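Local coordinates for protein mannan endo-1,4-beta-mannosidase (Cryptopygus antarcticus, PDB 4OOU) that hydrolyses internal beta-1,4-mannosidic linkages in mannans, galactomannans and glucomannans, releasing short manno-oligosaccharides, at residues W83-G88 with N153-N158; N141-F146 with K211-K216; N180-T185 with N256-S261. One frame throughout, in Å; residues are numbered along the deposited sequence.

Contact 1 of 3, residues W83-G88 with N153-N158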
loop_
_atom_site.group_PDB
_atom_site.type_symbol
_atom_site.label_atom_id
_atom_site.label_comp_id
_atom_site.label_asym_id
_atom_site.label_seq_id
_atom_site.Cartn_x
_atom_site.Cartn_y
_atom_site.Cartn_z
ATOM N N TRP A 83 4.027 -6.326 4.111
ATOM C CA TRP A 83 5.112 -6.116 3.167
ATOM C C TRP A 83 5.699 -7.455 2.703
ATOM O O TRP A 83 5.801 -8.393 3.494
ATOM C CB TRP A 83 6.183 -5.255 3.840
ATOM C CG TRP A 83 5.821 -3.798 4.051
ATOM C CD1 TRP A 83 4.575 -3.253 4.194
ATOM C CD2 TRP A 83 6.733 -2.712 4.159
ATOM N NE1 TRP A 83 4.663 -1.902 4.352
ATOM C CE2 TRP A 83 5.977 -1.548 4.341
ATOM C CE3 TRP A 83 8.119 -2.614 4.105
ATOM C CZ2 TRP A 83 6.557 -0.309 4.458
ATOM C CZ3 TRP A 83 8.698 -1.386 4.220
ATOM C CH2 TRP A 83 7.926 -0.248 4.397
ATOM N N VAL A 84 6.085 -7.531 1.424
ATOM C CA VAL A 84 6.561 -8.785 0.804
ATOM C C VAL A 84 8.042 -8.799 0.354
ATOM O O VAL A 84 8.903 -9.311 1.085
ATOM C CB VAL A 84 5.638 -9.254 -0.356
ATOM C CG1 VAL A 84 5.962 -10.708 -0.724
ATOM C CG2 VAL A 84 4.176 -9.138 0.053
ATOM N N HIS A 85 8.368 -8.311 -0.838
ATOM C CA HIS A 85 9.776 -8.363 -1.231
ATOM C C HIS A 85 10.645 -7.473 -0.311
ATOM O O HIS A 85 11.715 -7.906 0.160
ATOM C CB HIS A 85 9.986 -7.961 -2.684
ATOM C CG HIS A 85 9.106 -8.687 -3.635
ATOM N ND1 HIS A 85 8.699 -9.986 -3.421
ATOM C CD2 HIS A 85 8.553 -8.303 -4.806
ATOM C CE1 HIS A 85 7.900 -10.360 -4.406
ATOM N NE2 HIS A 85 7.808 -9.361 -5.265
ATOM N N VAL A 86 10.165 -6.257 -0.050
ATOM C CA VAL A 86 10.876 -5.290 0.816
ATOM C C VAL A 86 12.187 -4.852 0.154
ATOM O O VAL A 86 12.148 -4.012 -0.743
ATOM C CB VAL A 86 11.064 -5.817 2.266
ATOM C CG1 VAL A 86 11.607 -4.744 3.198
ATOM C CG2 VAL A 86 9.733 -6.330 2.813
ATOM N N GLU A 87 13.319 -5.422 0.548
ATOM C CA GLU A 87 14.633 -4.997 0.047
ATOM C C GLU A 87 15.357 -6.206 -0.501
ATOM O O GLU A 87 16.555 -6.309 -0.393
ATOM C CB GLU A 87 15.493 -4.318 1.165
ATOM C CG GLU A 87 15.028 -2.940 1.587
ATOM C CD GLU A 87 15.997 -2.238 2.554
ATOM O OE1 GLU A 87 15.663 -2.128 3.744
ATOM O OE2 GLU A 87 17.095 -1.773 2.163
ATOM N N GLY A 88 14.628 -7.139 -1.085
ATOM C CA GLY A 88 15.236 -8.328 -1.684
ATOM C C GLY A 88 15.832 -9.340 -0.727
ATOM O O GLY A 88 16.568 -10.223 -1.143
ATOM N N ASN A 153 11.490 -7.097 -16.700
ATOM C CA ASN A 153 10.701 -8.158 -17.278
ATOM C C ASN A 153 11.031 -9.526 -16.676
ATOM O O ASN A 153 10.165 -10.407 -16.652
ATOM C CB ASN A 153 10.831 -8.210 -18.807
ATOM C CG ASN A 153 10.048 -7.102 -19.501
ATOM O OD1 ASN A 153 8.824 -6.977 -19.341
ATOM N ND2 ASN A 153 10.756 -6.294 -20.290
ATOM N N SER A 154 12.254 -9.726 -16.190
ATOM C CA SER A 154 12.545 -11.006 -15.578
ATOM C C SER A 154 11.749 -11.050 -14.304
ATOM O O SER A 154 11.150 -12.089 -13.978
ATOM C CB SER A 154 14.044 -11.231 -15.335
ATOM O OG SER A 154 14.617 -10.170 -14.628
ATOM N N TYR A 155 11.698 -9.911 -13.600
ATOM C CA TYR A 155 10.901 -9.850 -12.363
ATOM C C TYR A 155 9.459 -10.187 -12.691
ATOM O O TYR A 155 8.854 -11.067 -12.085
ATOM C CB TYR A 155 10.966 -8.494 -11.665
ATOM C CG TYR A 155 9.944 -8.391 -10.539
ATOM C CD1 TYR A 155 10.040 -9.198 -9.401
ATOM C CD2 TYR A 155 8.871 -7.498 -10.612
ATOM C CE1 TYR A 155 9.100 -9.115 -8.371
ATOM C CE2 TYR A 155 7.925 -7.429 -9.598
ATOM C CZ TYR A 155 8.044 -8.231 -8.472
ATOM O OH TYR A 155 7.102 -8.147 -7.461
ATOM N N ILE A 156 8.939 -9.496 -13.680
ATOM C CA ILE A 156 7.565 -9.669 -14.075
ATOM C C ILE A 156 7.263 -11.115 -14.412
ATOM O O ILE A 156 6.295 -11.683 -13.910
ATOM C CB ILE A 156 7.209 -8.724 -15.244
ATOM C CG1 ILE A 156 7.157 -7.278 -14.705
ATOM C CG2 ILE A 156 5.862 -9.101 -15.865
ATOM C CD1 ILE A 156 7.248 -6.172 -15.726
ATOM N N ASN A 157 8.119 -11.720 -15.228
ATOM C CA ASN A 157 7.780 -12.994 -15.872
ATOM C C ASN A 157 8.004 -14.174 -14.978
ATOM O O ASN A 157 7.152 -15.085 -14.901
ATOM C CB ASN A 157 8.521 -13.115 -17.195
ATOM C CG ASN A 157 8.074 -12.045 -18.192
ATOM O OD1 ASN A 157 6.986 -11.467 -18.057
ATOM N ND2 ASN A 157 8.920 -11.739 -19.166
ATOM N N ASN A 158 9.097 -14.109 -14.237
ATOM C CA ASN A 158 9.523 -15.196 -13.380
ATOM C C ASN A 158 9.079 -15.138 -11.932
ATOM O O ASN A 158 9.254 -16.117 -11.171
ATOM C CB ASN A 158 11.044 -15.265 -13.407
ATOM C CG ASN A 158 11.557 -15.734 -14.736
ATOM O OD1 ASN A 158 10.869 -16.477 -15.459
ATOM N ND2 ASN A 158 12.750 -15.302 -15.077
#
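His-85 and Tyr-155 reach for each other from opposite directions and join where their polar ends meet. NE2 of His-85 lies 2.6 Å from OH of Tyr-155, a hydrogen bond in which either atom could be the donor, short but bent, with an angle of 132° at the hydrogen. OH of Tyr-155 lies in the plane of the imidazole at its edge, and NE2 of His-85 in the plane of the phenol ring at its edge, yet the two planes stand nearly perpendicular, at 88°. The pairing is thus a polar one between ring edges, and the face of neither ring is used by the other. Tyr-155 has CG anti to its amide nitrogen (chi1 170°), which aims the phenol from the helix at the end of the strand. The two long, flat residue types suit the place, because the backbones stay well apart: the CA atoms of His-85 and Tyr-155 are 11.3 Å from each other, and a ring from each side spans that gap and still ends in a polar atom.

The tight part is buried. Phe-132 meets both rings, and Met-163 packs against both side chains, so the hydroxyl and the imidazole nitrogen satisfy each other within an apolar setting. The outer side of the helix is looser: Asn-157 and Asn-158 are exposed, although Asn-158 still bonds to the backbone of Val-100.

In this TIM barrel the contact ties the C-terminal end of strand 79-86, which carries the substrate-binding Trp-83, to helix 149-167. Strand 126-133 runs parallel beside strand 79-86, and its Leu-131 touches Tyr-155, while Ile-156 and Asn-153 lean on helix 215-232.

Contact 2 of 3, residues N141-F146 with K211-K216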
loop_
_atom_site.group_PDB
_atom_site.type_symbol
_atom_site.label_atom_id
_atom_site.label_comp_id
_atom_site.label_asym_id
_atom_site.label_seq_id
_atom_site.Cartn_x
_atom_site.Cartn_y
_atom_site.Cartn_z
ATOM N N ASN A 141 20.308 -5.180 -6.876
ATOM C CA ASN A 141 19.502 -5.929 -7.823
ATOM C C ASN A 141 18.111 -5.317 -7.987
ATOM O O ASN A 141 17.632 -5.166 -9.117
ATOM C CB ASN A 141 19.400 -7.414 -7.430
ATOM C CG ASN A 141 20.643 -8.219 -7.810
ATOM O OD1 ASN A 141 21.277 -8.004 -8.860
ATOM N ND2 ASN A 141 20.968 -9.189 -6.969
ATOM N N VAL A 142 17.483 -4.929 -6.878
ATOM C CA VAL A 142 16.213 -4.195 -6.974
ATOM C C VAL A 142 16.422 -2.813 -7.614
ATOM O O VAL A 142 15.669 -2.400 -8.519
ATOM C CB VAL A 142 15.521 -4.016 -5.609
ATOM C CG1 VAL A 142 14.176 -3.289 -5.787
ATOM C CG2 VAL A 142 15.323 -5.365 -4.936
ATOM N N GLN A 143 17.450 -2.100 -7.141
ATOM C CA GLN A 143 17.762 -0.789 -7.691
ATOM C C GLN A 143 17.822 -0.850 -9.216
ATOM O O GLN A 143 17.279 0.019 -9.888
ATOM C CB GLN A 143 19.064 -0.274 -7.130
ATOM C CG GLN A 143 18.948 0.130 -5.680
ATOM C CD GLN A 143 20.288 0.354 -5.030
ATOM O OE1 GLN A 143 21.262 0.611 -5.699
ATOM N NE2 GLN A 143 20.339 0.242 -3.706
ATOM N N ASN A 144 18.439 -1.891 -9.766
ATOM C CA ASN A 144 18.560 -1.993 -11.216
ATOM C C ASN A 144 17.249 -2.334 -11.919
ATOM O O ASN A 144 17.153 -2.174 -13.120
ATOM C CB ASN A 144 19.652 -2.995 -11.624
ATOM C CG ASN A 144 21.067 -2.547 -11.211
ATOM O OD1 ASN A 144 21.876 -3.384 -10.800
ATOM N ND2 ASN A 144 21.365 -1.234 -11.314
ATOM N N LEU A 145 16.241 -2.792 -11.182
ATOM C CA LEU A 145 14.912 -2.972 -11.775
ATOM C C LEU A 145 14.336 -1.637 -12.281
ATOM O O LEU A 145 13.586 -1.609 -13.253
ATOM C CB LEU A 145 13.957 -3.639 -10.779
ATOM C CG LEU A 145 13.800 -5.168 -10.811
ATOM C CD1 LEU A 145 15.022 -5.936 -11.311
ATOM C CD2 LEU A 145 13.386 -5.662 -9.430
ATOM N N PHE A 146 14.690 -0.543 -11.617
ATOM C CA PHE A 146 14.316 0.801 -12.067
ATOM C C PHE A 146 14.962 1.251 -13.369
ATOM O O PHE A 146 14.398 2.086 -14.057
ATOM C CB PHE A 146 14.626 1.830 -10.990
ATOM C CG PHE A 146 13.704 1.741 -9.838
ATOM C CD1 PHE A 146 14.000 0.939 -8.766
ATOM C CD2 PHE A 146 12.487 2.377 -9.875
ATOM C CE1 PHE A 146 13.118 0.821 -7.710
ATOM C CE2 PHE A 146 11.597 2.274 -8.823
ATOM C CZ PHE A 146 11.916 1.497 -7.733
ATOM N N LYS A 211 19.446 9.408 -2.871
ATOM C CA LYS A 211 18.801 9.945 -4.042
ATOM C C LYS A 211 19.139 9.104 -5.254
ATOM O O LYS A 211 20.030 9.452 -6.009
ATOM C CB LYS A 211 19.197 11.420 -4.224
ATOM C CG LYS A 211 18.447 12.357 -3.264
ATOM C CD LYS A 211 19.274 13.551 -2.769
ATOM C CE LYS A 211 18.380 14.740 -2.420
ATOM N NZ LYS A 211 19.081 16.031 -2.210
ATOM N N LYS A 212 18.388 8.016 -5.446
ATOM C CA LYS A 212 18.708 6.987 -6.460
ATOM C C LYS A 212 17.979 7.107 -7.796
ATOM O O LYS A 212 18.573 6.904 -8.842
ATOM C CB LYS A 212 18.428 5.580 -5.889
ATOM C CG LYS A 212 19.025 5.365 -4.503
ATOM C CD LYS A 212 18.838 3.942 -4.011
ATOM C CE LYS A 212 19.286 3.802 -2.554
ATOM N NZ LYS A 212 20.766 3.887 -2.386
ATOM N N PHE A 213 16.687 7.395 -7.751
ATOM C CA PHE A 213 15.838 7.312 -8.928
ATOM C C PHE A 213 15.178 8.655 -9.281
ATOM O O PHE A 213 14.593 9.316 -8.421
ATOM C CB PHE A 213 14.711 6.310 -8.695
ATOM C CG PHE A 213 15.138 5.038 -8.009
ATOM C CD1 PHE A 213 15.959 4.133 -8.655
ATOM C CD2 PHE A 213 14.675 4.731 -6.735
ATOM C CE1 PHE A 213 16.335 2.969 -8.034
ATOM C CE2 PHE A 213 15.055 3.556 -6.116
ATOM C CZ PHE A 213 15.890 2.677 -6.764
ATOM N N PRO A 214 15.233 9.051 -10.558
ATOM C CA PRO A 214 14.410 10.162 -10.972
ATOM C C PRO A 214 12.935 9.751 -11.124
ATOM O O PRO A 214 12.613 8.593 -11.493
ATOM C CB PRO A 214 15.007 10.552 -12.325
ATOM C CG PRO A 214 16.350 9.913 -12.366
ATOM C CD PRO A 214 16.164 8.644 -11.617
ATOM N N MET A 215 12.045 10.701 -10.845
ATOM C CA MET A 215 10.629 10.426 -10.932
ATOM C C MET A 215 10.311 9.651 -12.185
ATOM O O MET A 215 9.473 8.751 -12.155
ATOM C CB MET A 215 9.826 11.707 -10.934
ATOM C CG MET A 215 8.363 11.486 -10.631
ATOM S SD MET A 215 8.126 11.211 -8.883
ATOM C CE MET A 215 7.138 9.735 -9.024
ATOM N N LYS A 216 10.971 9.986 -13.290
ATOM C CA LYS A 216 10.675 9.292 -14.528
ATOM C C LYS A 216 10.858 7.779 -14.378
ATOM O O LYS A 216 10.000 7.014 -14.804
ATOM C CB LYS A 216 11.503 9.806 -15.715
ATOM C CG LYS A 216 11.179 9.013 -16.989
ATOM C CD LYS A 216 11.659 9.636 -18.290
ATOM C CE LYS A 216 10.969 8.920 -19.439
ATOM N NZ LYS A 216 11.501 9.344 -20.752
#
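Phe-146 and Phe-213 both place CG anti to their own carbonyl carbon (chi1 -72° and -43°), and these turns lay one phenyl ring over the other. The result is a face-to-face aromatic stack, built among the loops that follow the barrel strands, at the substrate-binding end of the TIM barrel, between segment 141-146 and the loop that leads into helix 215-232. The ring centroids are 3.8 Å apart and the planes are tilted by 29°, so the faces are splayed rather than strictly parallel. Phe-213 is sandwiched: Phe-146 lies on one face, and CB of its own neighbour Lys-212 sits 3.7 Å above the centre of the other. Phenylalanine suits both positions, since each offers a broad apolar face without a polar atom to satisfy. A leucine in place of Phe-213 would probably leave the face of Phe-146 without its flat mate and open a gap between loop and helix.

Toward the more exposed margin, Gln-143 contributes its aliphatic part, with CG 4.1 Å from CZ of Phe-213, while its amide nitrogen NE2 is committed to the carbonyl of Gln-137. The long methylene chain of Lys-212 crosses this amide obliquely, with CD of Lys-212 4.0 Å from CD of Gln-143. Trp-147, a substrate-binding residue, is close to Phe-213, so the stack lies next to the substrate-binding site. At the edge of the Phe-213 ring, CE1 lies 3.6 Å from the backbone O of Gln-143.

Contact 3 of 3, residues N180-T185 with N256-S261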
loop_
_atom_site.group_PDB
_atom_site.type_symbol
_atom_site.label_atom_id
_atom_site.label_comp_id
_atom_site.label_asym_id
_atom_site.label_seq_id
_atom_site.Cartn_x
_atom_site.Cartn_y
_atom_site.Cartn_z
ATOM N N ASN A 180 6.387 1.364 -1.778
ATOM C CA ASN A 180 6.020 2.126 -0.586
ATOM C C ASN A 180 6.949 3.346 -0.488
ATOM O O ASN A 180 8.180 3.203 -0.614
ATOM C CB ASN A 180 6.181 1.259 0.666
ATOM C CG ASN A 180 6.160 2.085 1.970
ATOM O OD1 ASN A 180 5.085 2.434 2.470
ATOM N ND2 ASN A 180 7.339 2.414 2.506
ATOM N N GLU A 181 6.376 4.521 -0.257
ATOM C CA GLU A 181 7.159 5.761 -0.130
ATOM C C GLU A 181 8.275 5.896 -1.198
ATOM O O GLU A 181 9.473 5.915 -0.901
ATOM C CB GLU A 181 7.680 5.936 1.320
ATOM C CG GLU A 181 6.538 5.843 2.342
ATOM C CD GLU A 181 6.840 6.435 3.721
ATOM O OE1 GLU A 181 8.036 6.689 4.075
ATOM O OE2 GLU A 181 5.839 6.643 4.468
ATOM N N PRO A 182 7.866 5.964 -2.462
ATOM C CA PRO A 182 8.829 6.104 -3.546
ATOM C C PRO A 182 9.711 7.328 -3.374
ATOM O O PRO A 182 10.774 7.387 -3.965
ATOM C CB PRO A 182 7.939 6.303 -4.778
ATOM C CG PRO A 182 6.625 5.691 -4.415
ATOM C CD PRO A 182 6.473 5.900 -2.942
ATOM N N GLU A 183 9.251 8.292 -2.584
ATOM C CA GLU A 183 9.944 9.581 -2.376
ATOM C C GLU A 183 11.194 9.439 -1.532
ATOM O O GLU A 183 12.033 10.363 -1.486
ATOM C CB GLU A 183 9.025 10.615 -1.699
ATOM C CG GLU A 183 7.750 10.905 -2.482
ATOM C CD GLU A 183 6.670 9.843 -2.288
ATOM O OE1 GLU A 183 6.580 9.294 -1.149
ATOM O OE2 GLU A 183 5.923 9.580 -3.276
ATOM N N GLY A 184 11.311 8.292 -0.867
ATOM C CA GLY A 184 12.470 7.979 -0.052
ATOM C C GLY A 184 13.759 7.875 -0.846
ATOM O O GLY A 184 14.787 8.361 -0.419
ATOM N N THR A 185 13.675 7.234 -2.012
ATOM C CA THR A 185 14.838 6.952 -2.831
ATOM C C THR A 185 14.731 7.744 -4.124
ATOM O O THR A 185 15.411 7.472 -5.110
ATOM C CB THR A 185 14.981 5.429 -3.064
ATOM O OG1 THR A 185 13.705 4.849 -3.392
ATOM C CG2 THR A 185 15.513 4.798 -1.810
ATOM N N ASN A 256 0.183 15.922 -8.055
ATOM C CA ASN A 256 -0.187 14.504 -8.032
ATOM C C ASN A 256 0.678 13.793 -9.067
ATOM O O ASN A 256 0.368 13.815 -10.255
ATOM C CB ASN A 256 -1.681 14.334 -8.361
ATOM C CG ASN A 256 -2.153 12.879 -8.334
ATOM O OD1 ASN A 256 -1.376 11.926 -8.130
ATOM N ND2 ASN A 256 -3.453 12.701 -8.556
ATOM N N HIS A 257 1.750 13.145 -8.616
ATOM C CA HIS A 257 2.669 12.500 -9.534
ATOM C C HIS A 257 2.238 11.149 -10.041
ATOM O O HIS A 257 2.948 10.588 -10.859
ATOM C CB HIS A 257 4.051 12.337 -8.904
ATOM C CG HIS A 257 4.856 13.583 -8.927
ATOM N ND1 HIS A 257 4.841 14.494 -7.896
ATOM C CD2 HIS A 257 5.688 14.084 -9.866
ATOM C CE1 HIS A 257 5.643 15.502 -8.190
ATOM N NE2 HIS A 257 6.168 15.282 -9.386
ATOM N N TYR A 258 1.099 10.628 -9.581
ATOM C CA TYR A 258 0.711 9.244 -9.877
ATOM C C TYR A 258 -0.658 9.107 -10.560
ATOM O O TYR A 258 -1.204 7.999 -10.658
ATOM C CB TYR A 258 0.790 8.399 -8.600
ATOM C CG TYR A 258 2.143 8.488 -7.879
ATOM C CD1 TYR A 258 2.388 9.472 -6.959
ATOM C CD2 TYR A 258 3.151 7.581 -8.118
ATOM C CE1 TYR A 258 3.590 9.553 -6.293
ATOM C CE2 TYR A 258 4.360 7.657 -7.460
ATOM C CZ TYR A 258 4.575 8.654 -6.541
ATOM O OH TYR A 258 5.784 8.770 -5.863
ATOM N N LYS A 259 -1.196 10.221 -11.060
ATOM C CA LYS A 259 -2.416 10.182 -11.892
ATOM C C LYS A 259 -2.221 9.368 -13.160
ATOM O O LYS A 259 -1.125 9.306 -13.695
ATOM C CB LYS A 259 -2.965 11.598 -12.235
ATOM C CG LYS A 259 -2.008 12.715 -12.692
ATOM C CD LYS A 259 -2.751 14.058 -12.578
ATOM C CE LYS A 259 -2.032 15.259 -13.199
ATOM N NZ LYS A 259 -1.111 16.001 -12.281
ATOM N N ASP A 260 -3.288 8.726 -13.619
ATOM C CA ASP A 260 -3.246 7.982 -14.887
ATOM C C ASP A 260 -2.305 8.639 -15.923
ATOM O O ASP A 260 -1.296 8.030 -16.285
ATOM C CB ASP A 260 -4.651 7.824 -15.481
ATOM C CG ASP A 260 -5.558 6.903 -14.658
ATOM O OD1 ASP A 260 -5.400 6.755 -13.406
ATOM O OD2 ASP A 260 -6.471 6.330 -15.290
ATOM N N SER A 261 -2.600 9.865 -16.382
ATOM C CA SER A 261 -1.766 10.528 -17.441
ATOM C C SER A 261 -0.244 10.339 -17.207
ATOM O O SER A 261 0.480 9.855 -18.101
ATOM C CB SER A 261 -2.131 12.032 -17.679
ATOM O OG SER A 261 -1.508 12.936 -16.771
#
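The ring of Tyr-258 has OE2 of Glu-183 at its edge, near its plane, and Pro-182 approaching obliquely at the hydroxyl end, where CB of Pro-182 is 3.5 Å from OH of Tyr-258. Ring and carboxylate planes are almost perpendicular, at 89°. Tyr-258 OH donates to OE2 of Glu-183 over 2.7 Å, meeting the oxygen on its anti side and 27° out of the carboxylate plane. A bend at chi2 (80°) folds the Glu-183 chain so that its carboxylate comes nearer the tyrosine.

At least three bonds grip this buried acid, as OE2 also bonds Ser-242 OG and OE1 bonds the backbone N of Trp-243, a substrate-binding residue. Glutamate suits the place by offering acceptors on both oxygens, and these donors would probably favour its charged form. Segment 180-185 leaves strand 179-180 of the glycoside hydrolase 5 TIM barrel and includes Glu-181, probably the catalytic proton donor/acceptor, two residues before Glu-183.

In segment 256-261, Asn-256 makes an Asx turn, its OD1 accepting from the backbone N of Tyr-258 at 3.1 Å and fixing the bend from which the tyrosine springs. Met-215 and Leu-219 of helix 215-232 pack against Tyr-258.

From the N terminus, contact 1 opens at the end of strand 79-86 and closes on helix 149-167, shutting a loop of 64 residues that includes strand 126-133. Contact 2 opens inside that loop, on helix 140-145, and closes later at the start of helix 215-232, so the two cross. Contact 3 begins after contact 1 has closed, in the loop after strand 179-180, but before contact 2 is complete, and closes at the residues leading into helix 260-267; it therefore crosses contact 2 and follows contact 1 in series. Contacts 2 and 3 join directly, with the backbone O of Thr-185 close to the N atoms of Lys-212 and Phe-213 in probable hydrogen bonds, and with Met-215 packed on His-257.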